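Glycoside hydrolase family 81 (Clostridium thermocellum, PDB 6FOP) probably hydrolyses beta-1,3-glucans such as laminarin as an endo-acting glucanase of the cellulosome. Local coordinates at residues A[415-427]-A[445-457]. Sequence-based numbering, arbitrary orientation. Where two conformers were deposited one is given.
Sequences DHHFHYGYFLHAA and AMVELLIKDIANW
Segments 415-427 and 445-457, from helices 416-433 and 440-455, run antiparallel, with axes 9.4 Å apart at closest approach and 157° between their directions, and the CA atoms nearest each other pair His-417 with Ile-454, Tyr-420 with Leu-450 and Leu-424 with Val-447. Two knobs interlock, one from each helix. Leu-424 sits among Val-447, Leu-450, Ile-451 and Ile-454. Its CD2 branch does most of the touching, and Leu-424 CD2 lies 3.6 Å from Ile-451 CG1. Leu-424 CD1 meets Ile-454 CD1 tip to tip at 3.9 Å. Ile-454 in turn fills the hole between His-416, His-417, Tyr-420 and Leu-424. Its CG1 is flanked by both backbone N and C (chi1 67°), which sends CD1 to Leu-424 while Ile-454 CG2 rests 3.6 Å from His-416 O. Leu-450 lies over one face of the Tyr-420 ring, and its CD2 also reaches Phe-423 CB. At the far end Ala-427 CB touches Val-447 CG2 at 3.7 Å.

One hydrogen bond joins the two helices. His-416 ND1 donates to Asp-453 OD2 at 2.7 Å, nearly straight and close to the ring plane, and it meets the oxygen on its syn side. Asp-453 CG is anti to its backbone N (chi1 -178°), turning the carboxylate toward His-416. Asp-453 OD2 also lies at the edge of the Tyr-420 ring, 3.4 Å from Tyr-420 CE2. Asp-453 OD1 forms a salt bridge with Arg-468 and accepts hydrogen bonds from Thr-399 OG1 and Leu-400 N, so the buried carboxylate is gripped at both oxygens. His-416 NE2 bonds to Ser-409 O and Tyr-420 OH to Leu-400 O, which ties each ring to a backbone carbonyl.

Helices 339-359 and 494-511 also pack against helix 416-433. This is a knobs-into-holes antiparallel helix pair with a buried His-carboxylate bond, within the helical C-terminal domain of family 81, consistent with the six-hairpin glycosidase clan.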
loop_
_atom_site.group_PDB
_atom_site.type_symbol
_atom_site.label_atom_id
_atom_site.label_comp_id
_atom_site.label_asym_id
_atom_site.label_seq_id
_atom_site.Cartn_x
_atom_site.Cartn_y
_atom_site.Cartn_z
ATOM N N ASP A 415 -4.396 -6.519 -8.067
ATOM C CA ASP A 415 -5.485 -6.424 -7.094
ATOM C C ASP A 415 -5.633 -7.603 -6.130
ATOM O O ASP A 415 -6.708 -7.772 -5.543
ATOM C CB ASP A 415 -6.852 -6.218 -7.785
ATOM C CG ASP A 415 -6.932 -4.967 -8.649
ATOM O OD1 ASP A 415 -5.976 -4.191 -8.673
ATOM O OD2 ASP A 415 -7.970 -4.788 -9.331
ATOM N N HIS A 416 -4.609 -8.420 -5.906
ATOM C CA HIS A 416 -4.865 -9.578 -5.053
ATOM C C HIS A 416 -5.269 -9.169 -3.637
ATOM O O HIS A 416 -6.037 -9.883 -2.978
ATOM C CB HIS A 416 -3.678 -10.538 -4.997
ATOM C CG HIS A 416 -3.496 -11.331 -6.254
ATOM N ND1 HIS A 416 -2.701 -12.454 -6.310
ATOM C CD2 HIS A 416 -3.987 -11.158 -7.500
ATOM C CE1 HIS A 416 -2.738 -12.960 -7.534
ATOM N NE2 HIS A 416 -3.505 -12.184 -8.278
ATOM N N HIS A 417 -4.694 -8.087 -3.136
ATOM C CA HIS A 417 -5.073 -7.596 -1.806
ATOM C C HIS A 417 -6.555 -7.211 -1.738
ATOM O O HIS A 417 -7.233 -7.551 -0.754
ATOM C CB HIS A 417 -4.119 -6.481 -1.306
ATOM C CG HIS A 417 -4.097 -5.229 -2.143
ATOM N ND1 HIS A 417 -4.345 -5.208 -3.494
ATOM C CD2 HIS A 417 -3.839 -3.954 -1.794
ATOM C CE1 HIS A 417 -4.238 -3.968 -3.939
ATOM N NE2 HIS A 417 -3.930 -3.188 -2.924
ATOM N N PHE A 418 -7.064 -6.551 -2.789
ATOM C CA PHE A 418 -8.476 -6.167 -2.813
ATOM C C PHE A 418 -9.345 -7.428 -2.794
ATOM O O PHE A 418 -10.344 -7.498 -2.054
ATOM C CB PHE A 418 -8.820 -5.398 -4.086
ATOM C CG PHE A 418 -8.069 -4.094 -4.282
ATOM C CD1 PHE A 418 -7.532 -3.374 -3.233
ATOM C CD2 PHE A 418 -7.998 -3.558 -5.559
ATOM C CE1 PHE A 418 -6.951 -2.135 -3.457
ATOM C CE2 PHE A 418 -7.381 -2.351 -5.786
ATOM C CZ PHE A 418 -6.866 -1.641 -4.728
ATOM N N HIS A 419 -9.036 -8.396 -3.649
ATOM C CA HIS A 419 -9.883 -9.577 -3.746
ATOM C C HIS A 419 -9.802 -10.389 -2.464
ATOM O O HIS A 419 -10.822 -10.782 -1.872
ATOM C CB HIS A 419 -9.453 -10.505 -4.875
ATOM C CG HIS A 419 -9.672 -10.024 -6.268
ATOM N ND1 HIS A 419 -9.421 -8.754 -6.733
ATOM C CD2 HIS A 419 -10.038 -10.746 -7.348
ATOM C CE1 HIS A 419 -9.638 -8.724 -8.042
ATOM N NE2 HIS A 419 -10.008 -9.917 -8.432
ATOM N N TYR A 420 -8.583 -10.712 -2.057
ATOM C CA TYR A 420 -8.402 -11.663 -0.975
ATOM C C TYR A 420 -8.717 -11.064 0.394
ATOM O O TYR A 420 -9.019 -11.802 1.315
ATOM C CB TYR A 420 -7.012 -12.263 -1.007
ATOM C CG TYR A 420 -6.656 -13.024 -2.272
ATOM C CD1 TYR A 420 -7.573 -13.315 -3.250
ATOM C CD2 TYR A 420 -5.334 -13.410 -2.494
ATOM C CE1 TYR A 420 -7.224 -13.978 -4.408
ATOM C CE2 TYR A 420 -4.971 -14.053 -3.637
ATOM C CZ TYR A 420 -5.902 -14.326 -4.611
ATOM O OH TYR A 420 -5.575 -14.961 -5.771
ATOM N N GLY A 421 -8.661 -9.752 0.542
ATOM C CA GLY A 421 -9.022 -9.120 1.800
ATOM C C GLY A 421 -10.429 -9.504 2.259
ATOM O O GLY A 421 -10.655 -9.708 3.445
ATOM N N TYR A 422 -11.360 -9.598 1.305
ATOM C CA TYR A 422 -12.720 -10.010 1.631
ATOM C C TYR A 422 -12.779 -11.460 2.120
ATOM O O TYR A 422 -13.520 -11.777 3.062
ATOM C CB TYR A 422 -13.630 -9.839 0.424
ATOM C CG TYR A 422 -13.914 -8.410 0.039
ATOM C CD1 TYR A 422 -14.722 -7.594 0.823
ATOM C CD2 TYR A 422 -13.413 -7.857 -1.151
ATOM C CE1 TYR A 422 -15.008 -6.295 0.449
ATOM C CE2 TYR A 422 -13.705 -6.541 -1.527
ATOM C CZ TYR A 422 -14.492 -5.751 -0.717
ATOM O OH TYR A 422 -14.789 -4.453 -1.060
ATOM N N PHE A 423 -12.026 -12.351 1.474
ATOM C CA PHE A 423 -11.957 -13.758 1.899
ATOM C C PHE A 423 -11.369 -13.852 3.311
ATOM O O PHE A 423 -11.858 -14.611 4.162
ATOM C CB PHE A 423 -11.087 -14.609 0.940
ATOM C CG PHE A 423 -11.734 -14.954 -0.372
ATOM C CD1 PHE A 423 -11.982 -13.984 -1.341
ATOM C CD2 PHE A 423 -12.074 -16.263 -0.664
ATOM C CE1 PHE A 423 -12.583 -14.309 -2.548
ATOM C CE2 PHE A 423 -12.663 -16.602 -1.871
ATOM C CZ PHE A 423 -12.947 -15.614 -2.815
ATOM N N LEU A 424 -10.327 -13.059 3.567
ATOM C CA LEU A 424 -9.686 -13.039 4.861
ATOM C C LEU A 424 -10.601 -12.493 5.943
ATOM O O LEU A 424 -10.581 -12.970 7.074
ATOM C CB LEU A 424 -8.380 -12.237 4.792
ATOM C CG LEU A 424 -7.293 -12.844 3.899
ATOM C CD1 LEU A 424 -6.126 -11.860 3.817
ATOM C CD2 LEU A 424 -6.857 -14.210 4.388
ATOM N N HIS A 425 -11.410 -11.495 5.596
ATOM C CA HIS A 425 -12.364 -10.944 6.550
ATOM C C HIS A 425 -13.358 -12.045 7.004
ATOM O O HIS A 425 -13.577 -12.253 8.199
ATOM C CB HIS A 425 -13.066 -9.707 6.030
ATOM C CG HIS A 425 -13.889 -9.026 7.070
ATOM N ND1 HIS A 425 -14.816 -8.067 6.759
ATOM C CD2 HIS A 425 -13.908 -9.140 8.425
ATOM C CE1 HIS A 425 -15.381 -7.628 7.872
ATOM N NE2 HIS A 425 -14.867 -8.276 8.892
ATOM N N ALA A 426 -13.908 -12.757 6.027
ATOM C CA ALA A 426 -14.846 -13.827 6.340
ATOM C C ALA A 426 -14.174 -14.899 7.170
ATOM O O ALA A 426 -14.754 -15.396 8.139
ATOM C CB ALA A 426 -15.436 -14.405 5.076
ATOM N N ALA A 427 -12.958 -15.280 6.809
ATOM C CA ALA A 427 -12.232 -16.298 7.573
ATOM C C ALA A 427 -11.983 -15.854 9.001
ATOM O O ALA A 427 -12.087 -16.649 9.926
ATOM C CB ALA A 427 -10.926 -16.620 6.902
ATOM N N ALA A 445 -4.566 -23.303 7.268
ATOM C CA ALA A 445 -3.404 -23.353 6.362
ATOM C C ALA A 445 -3.672 -22.661 5.009
ATOM O O ALA A 445 -2.843 -21.865 4.514
ATOM C CB ALA A 445 -2.938 -24.788 6.182
ATOM N N MET A 446 -4.850 -22.894 4.426
ATOM C CA MET A 446 -5.195 -22.192 3.197
ATOM C C MET A 446 -5.405 -20.691 3.429
ATOM O O MET A 446 -4.961 -19.859 2.603
ATOM C CB MET A 446 -6.407 -22.822 2.501
ATOM C CG MET A 446 -6.131 -24.122 1.762
ATOM S SD MET A 446 -4.940 -23.939 0.407
ATOM C CE MET A 446 -5.978 -23.015 -0.760
ATOM N N VAL A 447 -6.029 -20.318 4.551
ATOM C CA VAL A 447 -6.166 -18.905 4.879
ATOM C C VAL A 447 -4.797 -18.226 4.891
ATOM O O VAL A 447 -4.594 -17.133 4.321
ATOM C CB VAL A 447 -6.887 -18.691 6.224
ATOM C CG1 VAL A 447 -6.869 -17.223 6.653
ATOM C CG2 VAL A 447 -8.334 -19.184 6.141
ATOM N N GLU A 448 -3.830 -18.895 5.508
ATOM C CA GLU A 448 -2.526 -18.263 5.658
ATOM C C GLU A 448 -1.779 -18.203 4.325
ATOM O O GLU A 448 -0.979 -17.298 4.135
ATOM C CB GLU A 448 -1.766 -18.875 6.852
ATOM C CG GLU A 448 -2.448 -18.403 8.135
ATOM C CD GLU A 448 -2.001 -19.049 9.423
ATOM O OE1 GLU A 448 -1.011 -19.828 9.456
ATOM O OE2 GLU A 448 -2.670 -18.750 10.416
ATOM N N LEU A 449 -2.092 -19.096 3.381
ATOM C CA LEU A 449 -1.535 -18.968 2.026
ATOM C C LEU A 449 -2.059 -17.715 1.288
ATOM O O LEU A 449 -1.310 -17.049 0.566
ATOM C CB LEU A 449 -1.760 -20.228 1.196
ATOM C CG LEU A 449 -0.953 -21.482 1.539
ATOM C CD1 LEU A 449 -1.206 -22.515 0.452
ATOM C CD2 LEU A 449 0.528 -21.232 1.589
ATOM N N LEU A 450 -3.336 -17.360 1.488
ATOM C CA LEU A 450 -3.863 -16.096 0.927
ATOM C C LEU A 450 -3.147 -14.912 1.558
ATOM O O LEU A 450 -2.799 -13.952 0.856
ATOM C CB LEU A 450 -5.391 -15.934 1.112
ATOM C CG LEU A 450 -6.250 -16.552 0.026
ATOM C CD1 LEU A 450 -6.124 -18.044 -0.073
ATOM C CD2 LEU A 450 -7.713 -16.143 0.230
ATOM N N ILE A 451 -2.921 -14.964 2.873
ATOM C CA ILE A 451 -2.165 -13.904 3.537
ATOM C C ILE A 451 -0.756 -13.791 2.922
ATOM O O ILE A 451 -0.302 -12.683 2.607
ATOM C CB ILE A 451 -2.061 -14.101 5.066
ATOM C CG1 ILE A 451 -3.471 -14.138 5.689
ATOM C CG2 ILE A 451 -1.197 -12.988 5.694
ATOM C CD1 ILE A 451 -3.482 -14.409 7.176
ATOM N N LYS A 452 -0.096 -14.929 2.727
ATOM C CA LYS A 452 1.245 -14.934 2.161
ATOM C C LYS A 452 1.261 -14.461 0.730
ATOM O O LYS A 452 2.234 -13.806 0.314
ATOM C CB LYS A 452 1.947 -16.301 2.295
ATOM C CG LYS A 452 2.349 -16.624 3.704
ATOM C CD LYS A 452 2.923 -18.028 3.806
ATOM C CE LYS A 452 3.671 -18.231 5.108
ATOM N NZ LYS A 452 5.011 -17.606 5.063
ATOM N N ASP A 453 0.241 -14.755 -0.070
ATOM C CA ASP A 453 0.256 -14.237 -1.415
ATOM C C ASP A 453 0.289 -12.701 -1.431
ATOM O O ASP A 453 1.020 -12.121 -2.229
ATOM C CB ASP A 453 -0.933 -14.731 -2.243
ATOM C CG ASP A 453 -0.883 -14.215 -3.670
ATOM O OD1 ASP A 453 -0.016 -14.699 -4.460
ATOM O OD2 ASP A 453 -1.681 -13.312 -3.990
ATOM N N ILE A 454 -0.487 -12.041 -0.554
ATOM C CA ILE A 454 -0.591 -10.586 -0.606
ATOM C C ILE A 454 0.355 -9.848 0.323
ATOM O O ILE A 454 0.663 -8.684 0.066
ATOM C CB ILE A 454 -2.029 -10.107 -0.360
ATOM C CG1 ILE A 454 -2.522 -10.382 1.083
ATOM C CG2 ILE A 454 -2.941 -10.730 -1.421
ATOM C CD1 ILE A 454 -3.907 -9.814 1.367
ATOM N N ALA A 455 0.854 -10.532 1.347
ATOM C CA ALA A 455 1.538 -9.908 2.482
ATOM C C ALA A 455 2.448 -10.908 3.216
ATOM O O ALA A 455 2.485 -10.943 4.427
ATOM C CB ALA A 455 0.536 -9.271 3.428
ATOM N N ASN A 456 3.243 -11.663 2.452
ATOM C CA ASN A 456 4.175 -12.606 3.071
ATOM C C ASN A 456 5.185 -11.813 3.939
ATOM O O ASN A 456 5.817 -10.864 3.461
ATOM C CB ASN A 456 4.906 -13.434 2.027
ATOM C CG ASN A 456 5.813 -14.483 2.633
ATOM O OD1 ASN A 456 5.669 -14.881 3.795
ATOM N ND2 ASN A 456 6.808 -14.890 1.860
ATOM N N TRP A 457 5.332 -12.227 5.176
ATOM C CA TRP A 457 6.205 -11.599 6.187
ATOM C C TRP A 457 7.533 -12.358 6.356
ATOM O O TRP A 457 8.407 -11.883 7.073
ATOM C CB TRP A 457 5.476 -11.558 7.540
ATOM C CG TRP A 457 5.196 -12.931 8.083
ATOM C CD1 TRP A 457 5.989 -13.637 8.925
ATOM C CD2 TRP A 457 4.096 -13.776 7.766
ATOM N NE1 TRP A 457 5.451 -14.857 9.189
ATOM C CE2 TRP A 457 4.283 -14.981 8.481
ATOM C CE3 TRP A 457 2.941 -13.629 6.971
ATOM C CZ2 TRP A 457 3.376 -16.035 8.412
ATOM C CZ3 TRP A 457 2.063 -14.680 6.891
ATOM C CH2 TRP A 457 2.278 -15.864 7.614
#